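Local atomic coordinates of congerin II (Conger myriaster, PDB entry 1IS3), a protein that binds beta-galactosides such as lactose as a homodimeric galectin of the conger eel, although its physiological role is not yet known. Residues T96-L101 with T106-N111; S40-M45 with N113-F118; D46-Y51 with Q70-S75. All blocks are in the same frame, centred on the assembly; numbering follows the deposited sequence.

Interaction 1 (T96-L101 with T106-N111)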
loop_
_atom_site.group_PDB
_atom_site.type_symbol
_atom_site.label_atom_id
_atom_site.label_comp_id
_atom_site.label_asym_id
_atom_site.label_seq_id
_atom_site.Cartn_x
_atom_site.Cartn_y
_atom_site.Cartn_z
ATOM N N THR A 96 -9.649 -20.318 5.031
ATOM C CA THR A 96 -8.284 -20.637 4.652
ATOM C C THR A 96 -7.560 -19.460 4.014
ATOM O O THR A 96 -8.182 -18.836 3.136
ATOM C CB THR A 96 -8.272 -21.805 3.604
ATOM O OG1 THR A 96 -9.075 -22.846 4.143
ATOM C CG2 THR A 96 -6.870 -22.282 3.250
ATOM N N PHE A 97 -6.302 -19.204 4.388
ATOM C CA PHE A 97 -5.395 -18.345 3.622
ATOM C C PHE A 97 -4.638 -19.223 2.628
ATOM O O PHE A 97 -4.093 -20.264 2.986
ATOM C CB PHE A 97 -4.322 -17.639 4.452
ATOM C CG PHE A 97 -4.915 -16.521 5.317
ATOM C CD1 PHE A 97 -4.944 -15.220 4.818
ATOM C CD2 PHE A 97 -5.386 -16.802 6.599
ATOM C CE1 PHE A 97 -5.443 -14.190 5.601
ATOM C CE2 PHE A 97 -5.888 -15.769 7.387
ATOM C CZ PHE A 97 -5.915 -14.467 6.882
ATOM N N TYR A 98 -4.628 -18.790 1.375
ATOM C CA TYR A 98 -3.944 -19.491 0.290
ATOM C C TYR A 98 -2.742 -18.638 -0.118
ATOM O O TYR A 98 -2.930 -17.503 -0.612
ATOM C CB TYR A 98 -4.897 -19.655 -0.892
ATOM C CG TYR A 98 -6.030 -20.613 -0.592
ATOM C CD1 TYR A 98 -7.300 -20.109 -0.307
ATOM C CD2 TYR A 98 -5.794 -21.989 -0.646
ATOM C CE1 TYR A 98 -8.374 -20.983 -0.081
ATOM C CE2 TYR A 98 -6.862 -22.869 -0.427
ATOM C CZ TYR A 98 -8.134 -22.354 -0.154
ATOM O OH TYR A 98 -9.208 -23.194 0.032
ATOM N N ILE A 99 -1.544 -19.177 0.093
ATOM C CA ILE A 99 -0.311 -18.456 -0.163
ATOM C C ILE A 99 0.424 -19.158 -1.300
ATOM O O ILE A 99 0.550 -20.392 -1.272
ATOM C CB ILE A 99 0.553 -18.443 1.134
ATOM C CG1 ILE A 99 -0.162 -17.792 2.307
ATOM C CG2 ILE A 99 1.805 -17.624 0.872
ATOM C CD1 ILE A 99 0.137 -18.534 3.615
ATOM N N GLN A 100 0.930 -18.407 -2.276
ATOM C CA GLN A 100 1.715 -18.993 -3.352
ATOM C C GLN A 100 3.077 -18.339 -3.328
ATOM O O GLN A 100 3.206 -17.114 -3.235
ATOM C CB GLN A 100 1.044 -18.770 -4.681
ATOM C CG GLN A 100 1.849 -19.509 -5.766
ATOM C CD GLN A 100 0.987 -20.077 -6.896
ATOM O OE1 GLN A 100 1.327 -21.093 -7.520
ATOM N NE2 GLN A 100 -0.181 -19.497 -7.217
ATOM N N LEU A 101 4.116 -19.173 -3.280
ATOM C CA LEU A 101 5.506 -18.722 -3.186
ATOM C C LEU A 101 6.095 -18.408 -4.577
ATOM O O LEU A 101 5.459 -18.703 -5.600
ATOM C CB LEU A 101 6.343 -19.804 -2.454
ATOM C CG LEU A 101 5.762 -20.324 -1.138
ATOM C CD1 LEU A 101 6.647 -21.418 -0.590
ATOM C CD2 LEU A 101 5.622 -19.162 -0.141
ATOM N N THR A 106 2.763 -23.887 -2.889
ATOM C CA THR A 106 1.759 -23.190 -2.094
ATOM C C THR A 106 1.807 -23.627 -0.645
ATOM O O THR A 106 2.298 -24.729 -0.334
ATOM C CB THR A 106 0.332 -23.442 -2.679
ATOM O OG1 THR A 106 0.007 -24.797 -2.378
ATOM C CG2 THR A 106 0.223 -23.254 -4.190
ATOM N N VAL A 107 1.303 -22.777 0.247
ATOM C CA VAL A 107 1.125 -23.101 1.650
ATOM C C VAL A 107 -0.285 -22.598 1.976
ATOM O O VAL A 107 -0.759 -21.604 1.415
ATOM C CB VAL A 107 2.288 -22.418 2.541
ATOM C CG1 VAL A 107 2.573 -21.023 2.092
ATOM C CG2 VAL A 107 1.897 -22.383 4.017
ATOM N N GLU A 108 -1.029 -23.343 2.799
ATOM C CA GLU A 108 -2.363 -22.936 3.231
ATOM C C GLU A 108 -2.329 -22.797 4.746
ATOM O O GLU A 108 -1.608 -23.556 5.418
ATOM C CB GLU A 108 -3.425 -23.965 2.880
ATOM C CG GLU A 108 -3.690 -24.150 1.399
ATOM C CD GLU A 108 -2.580 -24.868 0.637
ATOM O OE1 GLU A 108 -2.128 -25.921 1.108
ATOM O OE2 GLU A 108 -2.147 -24.365 -0.411
ATOM N N PHE A 109 -3.063 -21.887 5.357
ATOM C CA PHE A 109 -3.029 -21.686 6.798
ATOM C C PHE A 109 -4.471 -21.344 7.164
ATOM O O PHE A 109 -5.103 -20.611 6.400
ATOM C CB PHE A 109 -2.076 -20.536 7.090
ATOM C CG PHE A 109 -2.000 -20.169 8.557
ATOM C CD1 PHE A 109 -1.343 -21.009 9.454
ATOM C CD2 PHE A 109 -2.595 -18.970 8.996
ATOM C CE1 PHE A 109 -1.289 -20.634 10.796
ATOM C CE2 PHE A 109 -2.535 -18.607 10.339
ATOM C CZ PHE A 109 -1.881 -19.440 11.233
ATOM N N PRO A 110 -5.105 -21.864 8.217
ATOM C CA PRO A 110 -6.478 -21.540 8.566
ATOM C C PRO A 110 -6.715 -20.049 8.866
ATOM O O PRO A 110 -5.895 -19.340 9.472
ATOM C CB PRO A 110 -6.761 -22.428 9.773
ATOM C CG PRO A 110 -5.417 -22.534 10.437
ATOM C CD PRO A 110 -4.483 -22.712 9.245
ATOM N N ASN A 111 -7.897 -19.602 8.465
ATOM C CA ASN A 111 -8.382 -18.268 8.831
ATOM C C ASN A 111 -9.075 -18.489 10.178
ATOM O O ASN A 111 -10.287 -18.711 10.253
ATOM C CB ASN A 111 -9.371 -17.798 7.784
ATOM C CG ASN A 111 -9.920 -16.410 8.005
ATOM O OD1 ASN A 111 -10.462 -15.839 7.066
ATOM N ND2 ASN A 111 -9.821 -15.771 9.140
HETATM O O HOH W 1 -2.284 -21.940 -1.475
#
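Phe97 and Phe109 form a hydrogen-bonded pair on the buried face of a beta hairpin. Phe97 CD2 comes to the edge of the Phe109 ring, while the rim of the Phe97 ring lies along the carbonyl oxygens of Phe109 and Pro110; Asn111 CA lies beside Phe97 CE2, 3.8 Å away. Further along the same face, Ile99 sits side by side with Val107. In one of two modelled conformers Val107 CG1 rests against CB, CG2 and CD1 of Ile99, though how closely is doubtful, and Leu101 CD2 extends the apolar surface beside that methyl. Beta-branched residues suit this place because their bulk close to the backbone covers the neighbouring strand.

The other face, with Tyr98, Gln100, Thr106 and Glu108, is largely exposed. Glu108 lays its methylene CG 3.6 Å from Tyr98 CD2, and its bent chain (chi2 72°) brings the carboxylate round to a water that is hydrogen-bonded to Glu108 OE2 at 2.7 Å and also bridges to Ile99 O. Thr96 CG2 lies over one face of the Tyr98 ring, toward its rim.

Four backbone hydrogen bonds, two in each of the pairs Phe97-Phe109 and Ile99-Val107, hold this antiparallel register. Strand 106-110 is one of the two edge strands of the five-stranded sheet within this chain; strand 96-100 continues inward to strand 85-92, and the apolar face packs on Met43, Met45 and Leu60 of the opposing sheet.

Interaction 2 (S40-M45 with N113-F118). With GAL (beta-D-galactopyranose), chain B.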
loop_
_atom_site.group_PDB
_atom_site.type_symbol
_atom_site.label_atom_id
_atom_site.label_comp_id
_atom_site.label_asym_id
_atom_site.label_seq_id
_atom_site.Cartn_x
_atom_site.Cartn_y
_atom_site.Cartn_z
ATOM N N SER A 40 -2.352 -7.507 16.382
ATOM C CA SER A 40 -3.535 -8.260 16.052
ATOM C C SER A 40 -3.281 -8.734 14.626
ATOM O O SER A 40 -3.495 -7.965 13.671
ATOM C CB SER A 40 -4.724 -7.326 16.146
ATOM O OG SER A 40 -5.879 -8.087 15.826
ATOM N N ILE A 41 -2.758 -9.960 14.437
ATOM C CA ILE A 41 -2.320 -10.429 13.113
ATOM C C ILE A 41 -3.003 -11.756 12.860
ATOM O O ILE A 41 -2.835 -12.719 13.636
ATOM C CB ILE A 41 -0.750 -10.607 13.070
ATOM C CG1 ILE A 41 -0.045 -9.270 13.355
ATOM C CG2 ILE A 41 -0.318 -11.098 11.691
ATOM C CD1 ILE A 41 1.460 -9.425 13.619
ATOM N N ALA A 42 -3.789 -11.808 11.801
ATOM C CA ALA A 42 -4.492 -13.035 11.449
ATOM C C ALA A 42 -3.576 -14.060 10.729
ATOM O O ALA A 42 -3.717 -15.287 10.870
ATOM C CB ALA A 42 -5.681 -12.712 10.532
ATOM N N MET A 43 -2.601 -13.571 9.957
ATOM C CA MET A 43 -1.686 -14.470 9.276
ATOM C C MET A 43 -0.302 -13.817 9.336
ATOM O O MET A 43 -0.100 -12.750 8.736
ATOM C CB MET A 43 -2.151 -14.650 7.834
ATOM C CG MET A 43 -1.535 -15.837 7.070
ATOM S SD MET A 43 0.219 -15.654 6.749
ATOM C CE MET A 43 0.238 -14.321 5.575
ATOM N N HIS A 44 0.582 -14.380 10.159
ATOM C CA HIS A 44 1.983 -14.009 10.248
ATOM C C HIS A 44 2.779 -15.077 9.473
ATOM O O HIS A 44 2.644 -16.243 9.831
ATOM C CB HIS A 44 2.400 -13.979 11.724
ATOM C CG HIS A 44 3.917 -13.875 12.007
ATOM N ND1 HIS A 44 4.709 -12.810 11.904
ATOM C CD2 HIS A 44 4.725 -14.886 12.533
ATOM C CE1 HIS A 44 5.922 -13.091 12.338
ATOM N NE2 HIS A 44 5.919 -14.349 12.716
ATOM N N MET A 45 3.597 -14.773 8.463
ATOM C CA MET A 45 4.361 -15.762 7.732
ATOM C C MET A 45 5.823 -15.334 7.914
ATOM O O MET A 45 6.299 -14.334 7.332
ATOM C CB MET A 45 3.925 -15.681 6.306
ATOM C CG MET A 45 4.713 -16.622 5.459
ATOM S SD MET A 45 4.213 -16.370 3.730
ATOM C CE MET A 45 4.673 -17.990 3.245
ATOM N N ASN A 113 -9.946 -16.640 12.840
ATOM C CA ASN A 113 -11.038 -15.837 13.374
ATOM C C ASN A 113 -12.218 -15.765 12.433
ATOM O O ASN A 113 -13.217 -15.146 12.772
ATOM C CB ASN A 113 -10.626 -14.402 13.640
ATOM C CG ASN A 113 -9.292 -14.196 14.303
ATOM O OD1 ASN A 113 -8.704 -13.143 14.020
ATOM N ND2 ASN A 113 -8.684 -15.102 15.074
ATOM N N LYS A 114 -12.158 -16.374 11.248
ATOM C CA LYS A 114 -13.194 -16.343 10.220
ATOM C C LYS A 114 -13.441 -14.903 9.727
ATOM O O LYS A 114 -14.557 -14.504 9.404
ATOM C CB LYS A 114 -14.497 -16.971 10.777
ATOM C CG LYS A 114 -14.421 -18.445 11.198
ATOM C CD LYS A 114 -14.700 -19.321 9.993
ATOM C CE LYS A 114 -16.137 -19.197 9.418
ATOM N NZ LYS A 114 -17.226 -19.626 10.301
ATOM N N ASP A 115 -12.380 -14.087 9.684
ATOM C CA ASP A 115 -12.462 -12.704 9.219
ATOM C C ASP A 115 -12.696 -12.575 7.718
ATOM O O ASP A 115 -12.231 -13.380 6.922
ATOM C CB ASP A 115 -11.181 -11.948 9.559
ATOM C CG ASP A 115 -10.978 -11.683 11.047
ATOM O OD1 ASP A 115 -9.884 -11.920 11.564
ATOM O OD2 ASP A 115 -11.909 -11.236 11.695
ATOM N N ALA A 116 -13.392 -11.518 7.284
ATOM C CA ALA A 116 -13.654 -11.350 5.871
ATOM C C ALA A 116 -12.935 -10.162 5.217
ATOM O O ALA A 116 -12.993 -9.976 4.001
ATOM C CB ALA A 116 -15.163 -11.191 5.643
ATOM N N ALA A 117 -12.252 -9.351 6.019
ATOM C CA ALA A 117 -11.516 -8.183 5.515
ATOM C C ALA A 117 -10.396 -7.866 6.508
ATOM O O ALA A 117 -10.571 -8.124 7.728
ATOM C CB ALA A 117 -12.434 -6.967 5.429
ATOM N N PHE A 118 -9.271 -7.298 6.033
ATOM C CA PHE A 118 -8.139 -6.939 6.895
ATOM C C PHE A 118 -7.710 -5.543 6.500
ATOM O O PHE A 118 -7.635 -5.263 5.293
ATOM C CB PHE A 118 -6.936 -7.879 6.690
ATOM C CG PHE A 118 -7.303 -9.305 7.031
ATOM C CD1 PHE A 118 -7.453 -9.685 8.380
ATOM C CD2 PHE A 118 -7.564 -10.214 6.004
ATOM C CE1 PHE A 118 -7.880 -10.984 8.676
ATOM C CE2 PHE A 118 -7.988 -11.514 6.320
ATOM C CZ PHE A 118 -8.146 -11.886 7.644
HETATM C C1 GAL B . 8.201 -16.674 17.900
HETATM C C2 GAL B . 8.776 -15.338 17.444
HETATM C C3 GAL B . 7.666 -14.401 16.990
HETATM C C4 GAL B . 6.793 -15.090 15.937
HETATM C C5 GAL B . 6.285 -16.411 16.500
HETATM C C6 GAL B . 5.446 -17.177 15.514
HETATM O O2 GAL B . 9.484 -14.743 18.514
HETATM O O3 GAL B . 8.236 -13.219 16.451
HETATM O O4 GAL B . 7.531 -15.323 14.743
HETATM O O5 GAL B . 7.394 -17.254 16.866
HETATM O O6 GAL B . 4.932 -18.358 16.102
#
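Ala42 turns its methyl toward the aromatic ring of Phe118, meeting it obliquely, and this one pairing carries nearly all of the contact. The CB atom lies 3.4 Å from Phe118 CE1, with CZ next at 3.9 Å, so the methyl sits by the CE1 corner of the ring. Phe118 reaches this position with CG anti to its carbonyl carbon (chi1 -61°), its ring projecting from strand 117-118 toward the corner of the other segment. A small residue fits here because the ring comes so close: the methyl and the ring between them span the gap, and the backbones stay well apart, the nearest CA atoms, those of Ala42 and Asn113, being 7.4 Å from each other. Asp115 touches the same methyl loosely from the loop before the strand, its OD1 4.4 Å from Ala42 CB.

The chain turns a corner at Ala42, and beyond it the side chains lead elsewhere. His44 carries its imidazole away from Phe118 to the sugar, CG standing anti to the backbone N (chi1 168°). Galactose O4 meets the ring at its edge, near the ring plane, and is hydrogen-bonded to His44 NE2 at 2.8 Å. At ND1 the ring is bonded to Asn33 OD1, which helps to fix its rotation, and the ring of Trp69 meets it, the planes about 50° apart.

The Ala42 methyl touches Phe97 as well as Phe118, whose ring is met edge-to-face by Phe92. Ala42 and Met43 both face Val34 in a classic beta bulge of the galectin beta-sandwich, directly before His44, the histidine that reads the galactose O4 hydroxyl in the carbohydrate site.

Interaction 3 (D46-Y51 with Q70-S75). With GAL (beta-D-galactopyranose), chain B; BGC (beta-D-glucopyranose), chain C.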
loop_
_atom_site.group_PDB
_atom_site.type_symbol
_atom_site.label_atom_id
_atom_site.label_comp_id
_atom_site.label_asym_id
_atom_site.label_seq_id
_atom_site.Cartn_x
_atom_site.Cartn_y
_atom_site.Cartn_z
ATOM N N ASP A 46 6.566 -16.044 8.754
ATOM C CA ASP A 46 7.923 -15.685 9.059
ATOM C C ASP A 46 8.874 -16.552 8.244
ATOM O O ASP A 46 8.684 -17.767 8.114
ATOM C CB ASP A 46 8.114 -15.865 10.557
ATOM C CG ASP A 46 9.322 -15.145 11.107
ATOM O OD1 ASP A 46 9.739 -14.132 10.564
ATOM O OD2 ASP A 46 9.871 -15.589 12.109
ATOM N N HIS A 47 9.890 -15.925 7.668
ATOM C CA HIS A 47 10.833 -16.576 6.776
ATOM C C HIS A 47 12.136 -16.615 7.547
ATOM O O HIS A 47 12.770 -15.566 7.720
ATOM C CB HIS A 47 11.035 -15.782 5.466
ATOM C CG HIS A 47 9.750 -15.463 4.729
ATOM N ND1 HIS A 47 8.780 -14.634 5.152
ATOM C CD2 HIS A 47 9.420 -15.897 3.474
ATOM C CE1 HIS A 47 7.874 -14.537 4.201
ATOM N NE2 HIS A 47 8.279 -15.296 3.209
ATOM N N ARG A 48 12.528 -17.787 8.060
ATOM C CA ARG A 48 13.672 -17.848 8.967
ATOM C C ARG A 48 14.895 -18.445 8.301
ATOM O O ARG A 48 14.915 -19.644 7.978
ATOM C CB ARG A 48 13.309 -18.681 10.194
ATOM C CG ARG A 48 12.245 -17.985 11.049
ATOM C CD ARG A 48 11.717 -18.869 12.192
ATOM N NE ARG A 48 10.645 -18.180 12.930
ATOM C CZ ARG A 48 10.138 -18.556 14.116
ATOM N NH1 ARG A 48 9.159 -17.851 14.709
ATOM N NH2 ARG A 48 10.592 -19.660 14.685
ATOM N N PHE A 49 15.902 -17.589 8.094
ATOM C CA PHE A 49 17.175 -18.030 7.551
ATOM C C PHE A 49 17.981 -18.602 8.696
ATOM O O PHE A 49 18.521 -19.709 8.562
ATOM C CB PHE A 49 17.953 -16.883 6.929
ATOM C CG PHE A 49 17.201 -16.451 5.683
ATOM C CD1 PHE A 49 16.190 -15.471 5.789
ATOM C CD2 PHE A 49 17.479 -17.082 4.446
ATOM C CE1 PHE A 49 15.453 -15.132 4.658
ATOM C CE2 PHE A 49 16.726 -16.721 3.313
ATOM C CZ PHE A 49 15.720 -15.756 3.418
ATOM N N SER A 50 18.085 -17.849 9.802
ATOM C CA SER A 50 18.710 -18.374 11.014
ATOM C C SER A 50 18.089 -17.656 12.209
ATOM O O SER A 50 18.284 -16.454 12.411
ATOM C CB SER A 50 20.246 -18.155 10.972
ATOM O OG SER A 50 20.959 -18.845 12.008
ATOM N N TYR A 51 17.297 -18.413 12.961
ATOM C CA TYR A 51 16.618 -17.851 14.111
ATOM C C TYR A 51 16.528 -18.950 15.128
ATOM O O TYR A 51 15.741 -19.888 14.967
ATOM C CB TYR A 51 15.195 -17.359 13.712
ATOM C CG TYR A 51 14.380 -16.826 14.886
ATOM C CD1 TYR A 51 14.785 -15.673 15.571
ATOM C CD2 TYR A 51 13.225 -17.488 15.275
ATOM C CE1 TYR A 51 14.034 -15.177 16.642
ATOM C CE2 TYR A 51 12.461 -17.008 16.345
ATOM C CZ TYR A 51 12.873 -15.852 17.017
ATOM O OH TYR A 51 12.091 -15.382 18.055
ATOM N N GLN A 70 -0.512 -17.924 18.886
ATOM C CA GLN A 70 -1.307 -19.128 18.983
ATOM C C GLN A 70 -0.477 -20.340 18.546
ATOM O O GLN A 70 0.740 -20.338 18.784
ATOM C CB GLN A 70 -2.573 -18.906 18.138
ATOM C CG GLN A 70 -3.373 -17.719 18.738
ATOM C CD GLN A 70 -3.654 -17.824 20.253
ATOM O OE1 GLN A 70 -4.350 -18.744 20.692
ATOM N NE2 GLN A 70 -3.150 -16.932 21.103
ATOM N N GLN A 71 -1.058 -21.366 17.932
ATOM C CA GLN A 71 -0.314 -22.569 17.589
ATOM C C GLN A 71 0.426 -22.344 16.252
ATOM O O GLN A 71 -0.179 -22.021 15.232
ATOM C CB GLN A 71 -1.345 -23.682 17.519
ATOM C CG GLN A 71 -0.809 -25.057 17.183
ATOM C CD GLN A 71 -1.435 -25.755 15.948
ATOM O OE1 GLN A 71 -2.527 -26.362 15.983
ATOM N NE2 GLN A 71 -0.739 -25.750 14.797
ATOM N N GLU A 72 1.746 -22.510 16.245
ATOM C CA GLU A 72 2.573 -22.412 15.025
ATOM C C GLU A 72 2.358 -23.553 14.044
ATOM O O GLU A 72 2.158 -24.711 14.461
ATOM C CB GLU A 72 4.066 -22.504 15.240
ATOM C CG GLU A 72 4.567 -21.555 16.251
ATOM C CD GLU A 72 6.076 -21.559 16.373
ATOM O OE1 GLU A 72 6.747 -22.575 16.169
ATOM O OE2 GLU A 72 6.563 -20.495 16.696
ATOM N N GLU A 73 2.421 -23.261 12.760
ATOM C CA GLU A 73 2.428 -24.257 11.710
ATOM C C GLU A 73 3.730 -24.007 11.004
ATOM O O GLU A 73 4.183 -22.860 10.917
ATOM C CB GLU A 73 1.254 -24.054 10.780
ATOM C CG GLU A 73 0.074 -24.665 11.577
ATOM C CD GLU A 73 -1.279 -24.849 10.899
ATOM O OE1 GLU A 73 -2.298 -24.898 11.622
ATOM O OE2 GLU A 73 -1.318 -24.941 9.662
ATOM N N ARG A 74 4.423 -25.063 10.603
ATOM C CA ARG A 74 5.720 -24.927 9.934
ATOM C C ARG A 74 5.787 -25.554 8.556
ATOM O O ARG A 74 5.076 -26.527 8.292
ATOM C CB ARG A 74 6.816 -25.538 10.784
ATOM C CG ARG A 74 7.055 -24.679 12.016
ATOM C CD ARG A 74 7.589 -25.429 13.230
ATOM N NE ARG A 74 7.946 -24.492 14.296
ATOM C CZ ARG A 74 9.152 -23.900 14.296
ATOM N NH1 ARG A 74 10.033 -24.170 13.326
ATOM N NH2 ARG A 74 9.486 -23.030 15.257
ATOM N N SER A 75 6.563 -24.966 7.633
ATOM C CA SER A 75 6.737 -25.543 6.333
ATOM C C SER A 75 8.213 -25.448 6.057
ATOM O O SER A 75 8.925 -24.508 6.342
ATOM C CB SER A 75 5.975 -24.786 5.265
ATOM O OG SER A 75 6.216 -25.352 3.989
HETATM C C1 GAL B . 8.201 -16.674 17.900
HETATM C C2 GAL B . 8.776 -15.338 17.444
HETATM C C3 GAL B . 7.666 -14.401 16.990
HETATM C C4 GAL B . 6.793 -15.090 15.937
HETATM C C5 GAL B . 6.285 -16.411 16.500
HETATM C C6 GAL B . 5.446 -17.177 15.514
HETATM O O2 GAL B . 9.484 -14.743 18.514
HETATM O O3 GAL B . 8.236 -13.219 16.451
HETATM O O4 GAL B . 7.531 -15.323 14.743
HETATM O O5 GAL B . 7.394 -17.254 16.866
HETATM O O6 GAL B . 4.932 -18.358 16.102
HETATM C C2 BGC C . 9.331 -21.207 18.959
HETATM C C3 BGC C . 9.567 -19.937 18.143
HETATM C C4 BGC C . 8.947 -18.748 18.871
HETATM C C5 BGC C . 9.514 -18.662 20.299
HETATM C C6 BGC C . 8.862 -17.571 21.122
HETATM C C1 BGC C . 9.922 -21.019 20.353
HETATM O O1 BGC C . 9.676 -22.150 21.115
HETATM O O2 BGC C . 9.944 -22.318 18.321
HETATM O O3 BGC C . 8.996 -20.076 16.856
HETATM O O4 BGC C . 9.256 -17.537 18.158
HETATM O O5 BGC C . 9.294 -19.903 20.999
HETATM O O6 BGC C . 7.453 -17.752 21.177
#
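Arg48 and Glu72 lie side by side at the bound lactose and share its oxygens, and the sugar joins them more closely than they join each other: Arg48 NH1 stays 4.2 Å from Glu72 OE2, beyond a salt bridge.

Hydrogen bonds to the sugar come first. Arg48 NH1 donates to galactose O5 at 2.9 Å and to galactose O4, while Arg48 NH2 donates to glucose O3 at 2.7 Å, and this oxygen lies in the guanidinium plane. Glu72 OE2 accepts from galactose O6 and from glucose O3, the latter at a doubtfully short length. Tyr51 OH pairs with galactose O2 at 2.7 Å.

Salt bridges orient these groups. Asp46 OD2 takes Arg48 NE at 2.8 Å, on the anti side of the carboxylate, and Asp54 takes NH2. In one of two modelled conformers Arg74 grips Glu72 OE1 side-on with both NE and NH2, leaving OE2 to the sugar. That conformer brings two arginines together, and Glu72 and Asp54 probably offset their like charges.

Tyr51 turns its ring edge over one face of the Arg48 guanidinium, CD2 3.3 Å above it toward the rim.

Arginine suits this centre because a planar fan of N-H groups can serve several ring and hydroxyl oxygens at once, and glutamate because it can accept hydrogen bonds from two hydroxyls. The surrounding charges probably keep both groups ionised, with the arginine as donor and the carboxylate as acceptor for the disaccharide.

How the interactions relate
Following the chain from the N terminus, segment 40-45 runs straight into 46-51, so interactions 2 and 3 share strand 40-48. Interaction 3 closes first, when 70-75 returns beside 46-51 at the lactose. Interaction 1 follows as a short hairpin, opening at 96 and closing at 111. Interaction 2 closes last, at 113-118, and its long loop encloses both others, which lie in series without crossing. Interaction 3 belongs to the sugar-binding sheet and interaction 1 to the opposing one. Phe97 against Phe118, and Ile99 and Leu101 against Met45, join interactions 1 and 2 across the sandwich, while Glu73 touches Phe109 and Pro110. Interactions 2 and 3 both reach the galactose.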